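Local structure of HpcE (Thermus thermophilus, 1WZO) at residues 96-101 and 179-184; 124-129 and 210-215; 229-232 and 236-239. The protein probably catalyses the isomerisation of 2-hydroxyhepta-2,4-diene-1,7-dioate in aromatic catabolism, as an enzyme of the fumarylacetoacetate hydrolase family. All blocks are in the same frame, centred on the assembly; numbering follows the deposited sequence.

Contact 1: residues 96-101 and 179-184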
loop_
_atom_site.group_PDB
_atom_site.type_symbol
_atom_site.label_atom_id
_atom_site.label_comp_id
_atom_site.label_asym_id
_atom_site.label_seq_id
_atom_site.Cartn_x
_atom_site.Cartn_y
_atom_site.Cartn_z
ATOM N N TYR B 96 27.006 6.864 -15.019
ATOM C CA TYR B 96 26.182 5.701 -14.725
ATOM C C TYR B 96 27.010 4.941 -13.694
ATOM O O TYR B 96 28.198 5.224 -13.520
ATOM C CB TYR B 96 25.976 4.826 -15.979
ATOM C CG TYR B 96 27.228 4.087 -16.441
ATOM C CD1 TYR B 96 27.769 3.043 -15.686
ATOM C CD2 TYR B 96 27.913 4.486 -17.594
ATOM C CE1 TYR B 96 28.966 2.421 -16.055
ATOM C CE2 TYR B 96 29.113 3.869 -17.973
ATOM C CZ TYR B 96 29.632 2.843 -17.196
ATOM O OH TYR B 96 30.834 2.259 -17.533
ATOM N N GLU B 97 26.391 3.997 -12.999
ATOM C CA GLU B 97 27.099 3.172 -12.025
ATOM C C GLU B 97 26.446 1.795 -12.038
ATOM O O GLU B 97 25.331 1.629 -11.544
ATOM C CB GLU B 97 27.039 3.779 -10.609
ATOM C CG GLU B 97 27.928 5.013 -10.430
ATOM C CD GLU B 97 28.131 5.421 -8.973
ATOM O OE1 GLU B 97 28.876 6.396 -8.728
ATOM O OE2 GLU B 97 27.556 4.778 -8.073
ATOM N N VAL B 98 27.124 0.808 -12.623
ATOM C CA VAL B 98 26.561 -0.537 -12.673
ATOM C C VAL B 98 26.772 -1.235 -11.332
ATOM O O VAL B 98 27.900 -1.385 -10.861
ATOM C CB VAL B 98 27.175 -1.380 -13.843
ATOM C CG1 VAL B 98 28.685 -1.462 -13.713
ATOM C CG2 VAL B 98 26.547 -2.764 -13.867
ATOM N N GLU B 99 25.677 -1.647 -10.704
ATOM C CA GLU B 99 25.779 -2.292 -9.403
ATOM C C GLU B 99 24.847 -3.470 -9.223
ATOM O O GLU B 99 23.739 -3.501 -9.767
ATOM C CB GLU B 99 25.493 -1.274 -8.282
ATOM C CG GLU B 99 26.118 0.095 -8.505
ATOM C CD GLU B 99 26.060 0.988 -7.271
ATOM O OE1 GLU B 99 25.387 0.621 -6.286
ATOM O OE2 GLU B 99 26.689 2.063 -7.289
ATOM N N LEU B 100 25.310 -4.448 -8.455
ATOM C CA LEU B 100 24.499 -5.609 -8.140
ATOM C C LEU B 100 23.522 -5.121 -7.072
ATOM O O LEU B 100 23.941 -4.528 -6.073
ATOM C CB LEU B 100 25.360 -6.731 -7.553
ATOM C CG LEU B 100 24.611 -7.951 -7.005
ATOM C CD1 LEU B 100 23.900 -8.684 -8.141
ATOM C CD2 LEU B 100 25.597 -8.880 -6.299
ATOM N N ALA B 101 22.234 -5.355 -7.294
ATOM C CA ALA B 101 21.195 -4.958 -6.349
ATOM C C ALA B 101 20.673 -6.204 -5.643
ATOM O O ALA B 101 20.332 -7.196 -6.289
ATOM C CB ALA B 101 20.059 -4.250 -7.085
ATOM N N LEU B 179 31.311 -1.354 -25.290
ATOM C CA LEU B 179 31.728 -1.743 -23.951
ATOM C C LEU B 179 32.546 -0.631 -23.311
ATOM O O LEU B 179 33.590 -0.234 -23.827
ATOM C CB LEU B 179 32.556 -3.027 -24.005
ATOM C CG LEU B 179 33.036 -3.598 -22.669
ATOM C CD1 LEU B 179 31.845 -3.999 -21.812
ATOM C CD2 LEU B 179 33.931 -4.802 -22.929
ATOM N N ARG B 180 32.061 -0.129 -22.180
ATOM C CA ARG B 180 32.736 0.945 -21.467
ATOM C C ARG B 180 33.516 0.451 -20.259
ATOM O O ARG B 180 34.565 1.000 -19.917
ATOM C CB ARG B 180 31.716 1.975 -20.974
ATOM C CG ARG B 180 31.188 2.933 -22.016
ATOM C CD ARG B 180 32.261 3.907 -22.478
ATOM N NE ARG B 180 31.661 5.094 -23.082
ATOM C CZ ARG B 180 31.130 6.099 -22.390
ATOM N NH1 ARG B 180 31.129 6.071 -21.060
ATOM N NH2 ARG B 180 30.587 7.129 -23.027
ATOM N N GLN B 181 33.010 -0.594 -19.616
ATOM C CA GLN B 181 33.648 -1.073 -18.405
ATOM C C GLN B 181 33.337 -2.514 -18.034
ATOM O O GLN B 181 32.270 -3.040 -18.353
ATOM C CB GLN B 181 33.232 -0.133 -17.266
ATOM C CG GLN B 181 33.514 -0.598 -15.860
ATOM C CD GLN B 181 32.986 0.393 -14.831
ATOM O OE1 GLN B 181 31.884 0.932 -14.980
ATOM N NE2 GLN B 181 33.762 0.631 -13.783
ATOM N N GLU B 182 34.289 -3.141 -17.353
ATOM C CA GLU B 182 34.152 -4.513 -16.882
ATOM C C GLU B 182 34.610 -4.577 -15.431
ATOM O O GLU B 182 35.662 -4.051 -15.077
ATOM C CB GLU B 182 35.000 -5.476 -17.719
ATOM C CG GLU B 182 34.465 -5.741 -19.115
ATOM C CD GLU B 182 35.218 -6.857 -19.821
ATOM O OE1 GLU B 182 36.445 -6.719 -20.014
ATOM O OE2 GLU B 182 34.584 -7.873 -20.179
ATOM N N GLY B 183 33.810 -5.223 -14.594
ATOM C CA GLY B 183 34.159 -5.351 -13.193
ATOM C C GLY B 183 33.731 -6.706 -12.679
ATOM O O GLY B 183 33.153 -7.499 -13.420
ATOM N N HIS B 184 34.004 -6.978 -11.411
ATOM C CA HIS B 184 33.630 -8.256 -10.828
ATOM C C HIS B 184 33.274 -8.079 -9.355
ATOM O O HIS B 184 33.993 -7.416 -8.609
ATOM C CB HIS B 184 34.779 -9.255 -11.000
ATOM C CG HIS B 184 34.353 -10.683 -10.876
ATOM N ND1 HIS B 184 34.325 -11.350 -9.671
ATOM C CD2 HIS B 184 33.874 -11.550 -11.798
ATOM C CE1 HIS B 184 33.845 -12.567 -9.856
ATOM N NE2 HIS B 184 33.562 -12.713 -11.138
HETATM O O HOH W 1 30.271 1.684 -12.951
#
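Tyr96 OH and the side-chain amide of Gln181 meet between 96-101 and 179-184. Tyr96 OH donates a hydrogen bond of 3.1 Å to Gln181 OE1, which lies at the edge of the ring, 3.4 Å from Tyr96 CE1. The hydroxyl reaches the amide from above its carbonyl plane, 36° out of it, and ring and amide planes stand 63° apart. A bridging water gives OE1 a second bond: it donates to Gln181 OE1 over 2.7 Å and accepts from Val98 N at 3.3 Å, so this buried oxygen takes two hydrogens. Gln181 gets there by stretching out its chain, CG anti to the backbone N (chi1 167°). Beside it, Arg180 CB packs 3.6 Å from Tyr96 OH; the arginine chain bends at chi2 and carries NH1 to the edge of the Tyr96 ring, where it also bonds the carbonyls of Ile219 and Gln221. Gln181 NE2 is held in turn by Pro216 O, fixing which way the amide faces. Arg180 and Gln181 both face Ala173 on strand 170-175, a classic beta bulge, and the CB atoms of both point toward 96-101. The result is a buried tyrosine-glutamine-water link between strand 178-184, outermost within this chain in the five-strand sheet, and strand 94-104 of the FAH-type fold.

Contact 2: residues 124-129 and 210-215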
loop_
_atom_site.group_PDB
_atom_site.type_symbol
_atom_site.label_atom_id
_atom_site.label_comp_id
_atom_site.label_asym_id
_atom_site.label_seq_id
_atom_site.Cartn_x
_atom_site.Cartn_y
_atom_site.Cartn_z
ATOM N N THR B 124 19.042 -8.270 -8.847
ATOM C CA THR B 124 18.689 -7.565 -10.065
ATOM C C THR B 124 19.824 -6.609 -10.372
ATOM O O THR B 124 20.819 -6.556 -9.633
ATOM C CB THR B 124 17.341 -6.799 -9.927
ATOM O OG1 THR B 124 16.934 -6.335 -11.217
ATOM C CG2 THR B 124 17.472 -5.605 -8.987
ATOM N N ILE B 125 19.699 -5.876 -11.471
ATOM C CA ILE B 125 20.720 -4.917 -11.878
ATOM C C ILE B 125 20.244 -3.498 -11.571
ATOM O O ILE B 125 19.056 -3.197 -11.689
ATOM C CB ILE B 125 20.992 -4.992 -13.396
ATOM C CG1 ILE B 125 21.383 -6.417 -13.798
ATOM C CG2 ILE B 125 22.079 -3.994 -13.781
ATOM C CD1 ILE B 125 21.336 -6.644 -15.300
ATOM N N ALA B 126 21.177 -2.634 -11.186
ATOM C CA ALA B 126 20.846 -1.244 -10.898
ATOM C C ALA B 126 21.834 -0.314 -11.579
ATOM O O ALA B 126 23.011 -0.640 -11.735
ATOM C CB ALA B 126 20.868 -0.990 -9.389
ATOM N N ASN B 127 21.335 0.838 -12.004
ATOM C CA ASN B 127 22.174 1.863 -12.601
ATOM C C ASN B 127 22.062 3.015 -11.590
ATOM O O ASN B 127 21.106 3.793 -11.625
ATOM C CB ASN B 127 21.625 2.298 -13.960
ATOM C CG ASN B 127 22.578 3.218 -14.687
ATOM O OD1 ASN B 127 23.481 3.792 -14.073
ATOM N ND2 ASN B 127 22.385 3.371 -15.997
ATOM N N ASP B 128 23.027 3.098 -10.676
ATOM C CA ASP B 128 23.021 4.124 -9.629
ATOM C C ASP B 128 23.675 5.411 -10.128
ATOM O O ASP B 128 24.804 5.738 -9.764
ATOM C CB ASP B 128 23.737 3.569 -8.389
ATOM C CG ASP B 128 23.844 4.578 -7.265
ATOM O OD1 ASP B 128 22.897 5.368 -7.082
ATOM O OD2 ASP B 128 24.873 4.567 -6.555
ATOM N N LEU B 129 22.942 6.136 -10.966
ATOM C CA LEU B 129 23.437 7.369 -11.565
ATOM C C LEU B 129 23.786 8.466 -10.569
ATOM O O LEU B 129 23.263 8.525 -9.451
ATOM C CB LEU B 129 22.424 7.893 -12.592
ATOM C CG LEU B 129 22.288 7.054 -13.871
ATOM C CD1 LEU B 129 20.826 6.691 -14.128
ATOM C CD2 LEU B 129 22.861 7.833 -15.050
ATOM N N VAL B 210 15.828 -2.812 -0.707
ATOM C CA VAL B 210 16.930 -3.065 -1.637
ATOM C C VAL B 210 18.280 -2.510 -1.196
ATOM O O VAL B 210 18.366 -1.405 -0.653
ATOM C CB VAL B 210 16.603 -2.466 -3.032
ATOM C CG1 VAL B 210 17.789 -2.651 -3.986
ATOM C CG2 VAL B 210 15.341 -3.118 -3.594
ATOM N N LEU B 211 19.331 -3.292 -1.439
ATOM C CA LEU B 211 20.689 -2.886 -1.112
ATOM C C LEU B 211 21.481 -2.777 -2.403
ATOM O O LEU B 211 21.541 -3.735 -3.182
ATOM C CB LEU B 211 21.354 -3.915 -0.189
ATOM C CG LEU B 211 22.871 -3.782 0.013
ATOM C CD1 LEU B 211 23.198 -2.472 0.723
ATOM C CD2 LEU B 211 23.376 -4.969 0.825
ATOM N N LEU B 212 22.061 -1.603 -2.641
ATOM C CA LEU B 212 22.890 -1.362 -3.818
ATOM C C LEU B 212 24.302 -1.569 -3.290
ATOM O O LEU B 212 24.702 -0.953 -2.300
ATOM C CB LEU B 212 22.700 0.071 -4.326
ATOM C CG LEU B 212 21.253 0.437 -4.677
ATOM C CD1 LEU B 212 21.193 1.873 -5.182
ATOM C CD2 LEU B 212 20.715 -0.530 -5.728
ATOM N N THR B 213 25.065 -2.426 -3.956
ATOM C CA THR B 213 26.394 -2.772 -3.477
ATOM C C THR B 213 27.604 -1.982 -3.960
ATOM O O THR B 213 28.737 -2.322 -3.626
ATOM C CB THR B 213 26.629 -4.277 -3.708
ATOM O OG1 THR B 213 26.469 -4.577 -5.101
ATOM C CG2 THR B 213 25.603 -5.090 -2.906
ATOM N N GLY B 214 27.376 -0.928 -4.731
ATOM C CA GLY B 214 28.487 -0.115 -5.194
ATOM C C GLY B 214 28.995 -0.480 -6.573
ATOM O O GLY B 214 28.463 -1.382 -7.224
ATOM N N THR B 215 30.036 0.219 -7.015
ATOM C CA THR B 215 30.607 -0.027 -8.334
ATOM C C THR B 215 32.067 0.416 -8.398
ATOM O O THR B 215 32.494 1.302 -7.654
ATOM C CB THR B 215 29.825 0.745 -9.425
ATOM O OG1 THR B 215 30.048 0.144 -10.704
ATOM C CG2 THR B 215 30.275 2.204 -9.478
#
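Ala126 and Leu212 come nearest across the two backbones, their CA atoms 7.4 Å apart with no hydrogen bond between the segments, because strand 94-104 runs between strands 120-131 and 210-212 and pairs with both. What joins them is therefore side-chain packing over that middle strand. The leucine splits its two methyls between two partners: Leu212 CD2 rests on Ala126 CB at 3.7 Å, and Leu212 CD1 approaches the carboxylate carbon of Asp128, CG, at 4.3 Å. Its CG is anti to the carbonyl carbon (chi1 -57°), which with chi2 near 180° places CD2 on Ala126 and CD1 beside Asp128. Ala126 and Asp128 both point their CB toward Leu212, two residues apart on the same side of their segment. Asp128 lies where strand 120-131 is interrupted, at the centre of an inverse gamma turn, whose Leu129 N to Asn127 O bond of 3.0 Å is weak. The carboxylate of Asp128 thus has an apolar neighbour on the leucine side, while its oxygens form salt bridges, OD2 with Lys146 and OD1 with Lys73. Glu97 and Glu99 also bring their carboxylates close to OD2, and this set of three acids beside two lysines is consistent with the metal-binding active site of the FAH family. Further along the second segment the chain leaves the strand, and the hydroxyls of Thr213 and Thr215 bond to the carbonyls of Leu100 and Val98, tying the loop to strand 94-104. On its other side strand 120-131 pairs with strand 152-159, whose Leu154 also touches Ala126, while strand 210-212 runs parallel to strand 46-50 and packs Val210 on Phe41.

Contact 3: residues 229-232 and 236-239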
loop_
_atom_site.group_PDB
_atom_site.type_symbol
_atom_site.label_atom_id
_atom_site.label_comp_id
_atom_site.label_asym_id
_atom_site.label_seq_id
_atom_site.Cartn_x
_atom_site.Cartn_y
_atom_site.Cartn_z
ATOM N N ARG B 229 23.414 0.349 -21.426
ATOM C CA ARG B 229 23.028 -1.046 -21.285
ATOM C C ARG B 229 23.958 -1.683 -20.265
ATOM O O ARG B 229 25.148 -1.884 -20.522
ATOM C CB ARG B 229 23.129 -1.798 -22.615
ATOM C CG ARG B 229 22.510 -3.189 -22.560
ATOM C CD ARG B 229 22.697 -3.930 -23.869
ATOM N NE ARG B 229 24.089 -4.307 -24.085
ATOM C CZ ARG B 229 24.698 -4.273 -25.266
ATOM N NH1 ARG B 229 24.038 -3.869 -26.344
ATOM N NH2 ARG B 229 25.966 -4.655 -25.373
ATOM N N LEU B 230 23.404 -1.986 -19.099
ATOM C CA LEU B 230 24.168 -2.596 -18.028
ATOM C C LEU B 230 23.854 -4.080 -17.952
ATOM O O LEU B 230 22.701 -4.493 -18.084
ATOM C CB LEU B 230 23.840 -1.914 -16.692
ATOM C CG LEU B 230 24.589 -0.612 -16.384
ATOM C CD1 LEU B 230 24.495 0.352 -17.558
ATOM C CD2 LEU B 230 24.006 0.011 -15.117
ATOM N N GLU B 231 24.890 -4.880 -17.739
ATOM C CA GLU B 231 24.729 -6.322 -17.654
ATOM C C GLU B 231 25.495 -6.902 -16.478
ATOM O O GLU B 231 26.582 -6.440 -16.138
ATOM C CB GLU B 231 25.208 -6.984 -18.954
ATOM C CG GLU B 231 24.321 -6.716 -20.161
ATOM C CD GLU B 231 24.885 -7.306 -21.452
ATOM O OE1 GLU B 231 25.416 -8.436 -21.410
ATOM O OE2 GLU B 231 24.790 -6.645 -22.504
ATOM N N ILE B 232 24.898 -7.899 -15.839
ATOM C CA ILE B 232 25.528 -8.584 -14.726
ATOM C C ILE B 232 25.303 -10.068 -14.966
ATOM O O ILE B 232 24.205 -10.489 -15.335
ATOM C CB ILE B 232 24.919 -8.199 -13.363
ATOM C CG1 ILE B 232 25.130 -6.704 -13.095
ATOM C CG2 ILE B 232 25.577 -9.016 -12.261
ATOM C CD1 ILE B 232 24.703 -6.262 -11.691
ATOM N N GLY B 236 20.663 -10.745 -16.875
ATOM C CA GLY B 236 20.133 -10.102 -18.064
ATOM C C GLY B 236 20.777 -8.768 -18.387
ATOM O O GLY B 236 21.927 -8.513 -18.024
ATOM N N ALA B 237 20.029 -7.906 -19.070
ATOM C CA ALA B 237 20.535 -6.597 -19.454
ATOM C C ALA B 237 19.496 -5.502 -19.211
ATOM O O ALA B 237 18.334 -5.627 -19.612
ATOM C CB ALA B 237 20.955 -6.610 -20.932
ATOM N N LEU B 238 19.931 -4.438 -18.542
ATOM C CA LEU B 238 19.077 -3.297 -18.220
ATOM C C LEU B 238 19.492 -2.167 -19.149
ATOM O O LEU B 238 20.624 -1.691 -19.089
ATOM C CB LEU B 238 19.285 -2.887 -16.759
ATOM C CG LEU B 238 18.574 -1.645 -16.206
ATOM C CD1 LEU B 238 17.063 -1.848 -16.218
ATOM C CD2 LEU B 238 19.066 -1.399 -14.770
ATOM N N GLU B 239 18.570 -1.735 -20.001
ATOM C CA GLU B 239 18.867 -0.691 -20.967
ATOM C C GLU B 239 18.017 0.569 -20.845
ATOM O O GLU B 239 16.786 0.501 -20.773
ATOM C CB GLU B 239 18.731 -1.266 -22.374
ATOM C CG GLU B 239 18.876 -0.251 -23.483
ATOM C CD GLU B 239 18.691 -0.877 -24.845
ATOM O OE1 GLU B 239 19.649 -1.503 -25.343
ATOM O OE2 GLU B 239 17.583 -0.754 -25.407
HETATM O O HOH W 2 23.364 -10.968 -18.168
#
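Leu230 and Leu238 exchange a pair of backbone hydrogen bonds, Leu230 N to Leu238 O and Leu238 N to Leu230 O, both 2.8 Å and nearly straight at 165° and 167°. The same carbonyls receive CA-H...O contacts, Leu238 O from Arg229 CA and Leu230 O from Ala237 CA, each at 3.3 Å. This is the hydrogen-bonded pair of an antiparallel hairpin, flanked by two non-hydrogen-bonded pairs, Arg229 with Glu239 and Glu231 with Ala237. Near the turn a water bridges the two segments, donating to Ile232 O and to Gly236 O.

The face bearing Arg229, Glu231, Ala237 and Glu239 is charged at its side-chain ends, with the Ala237 methyl against the aliphatic parts of Arg229 and Glu231. Glu231 CG lies 3.5 Å from Ala237 CB, and Arg229 CG, two residues earlier on the same face, is 4.1 Å from Ala237 CB. Bent at chi3 (70°), the arginine chain swings NE to Glu231 OE2 for a salt bridge of 2.9 Å, whose hydrogen bond is weak. Tyr174 adds a cation-pi contact to Arg229, and Glu239 instead pairs with Lys82. Leu230 and Leu238 occupy the opposite face, packing on Ile125 of strand 120-131. The hairpin is therefore amphipathic: main-chain bonds set its register, charged pairs line the partly exposed face, and leucines seal the buried one.

In the fold
Contacts 1 and 2 have centres about 9 Å apart and meet through strand 94-104, which pairs with both strands of contact 2; their segments alternate along the chain, so the two connections interlock. Contact 3 follows both in sequence, its centre about 9 Å from contact 1 and 12 Å from contact 2. Its hairpin belongs to the same five-strand sheet as 179-184, with strand 170-175 between. Leu230 and Ile232 pack on 96-101, and Leu230 and Leu238 on 124-129, so that sheet lies against the central strands. Within this fumarylacetoacetate hydrolase-like region, contacts 1 and 2 join strands about 80 residues apart, while contact 3 is a local hairpin whose buried face packs on them.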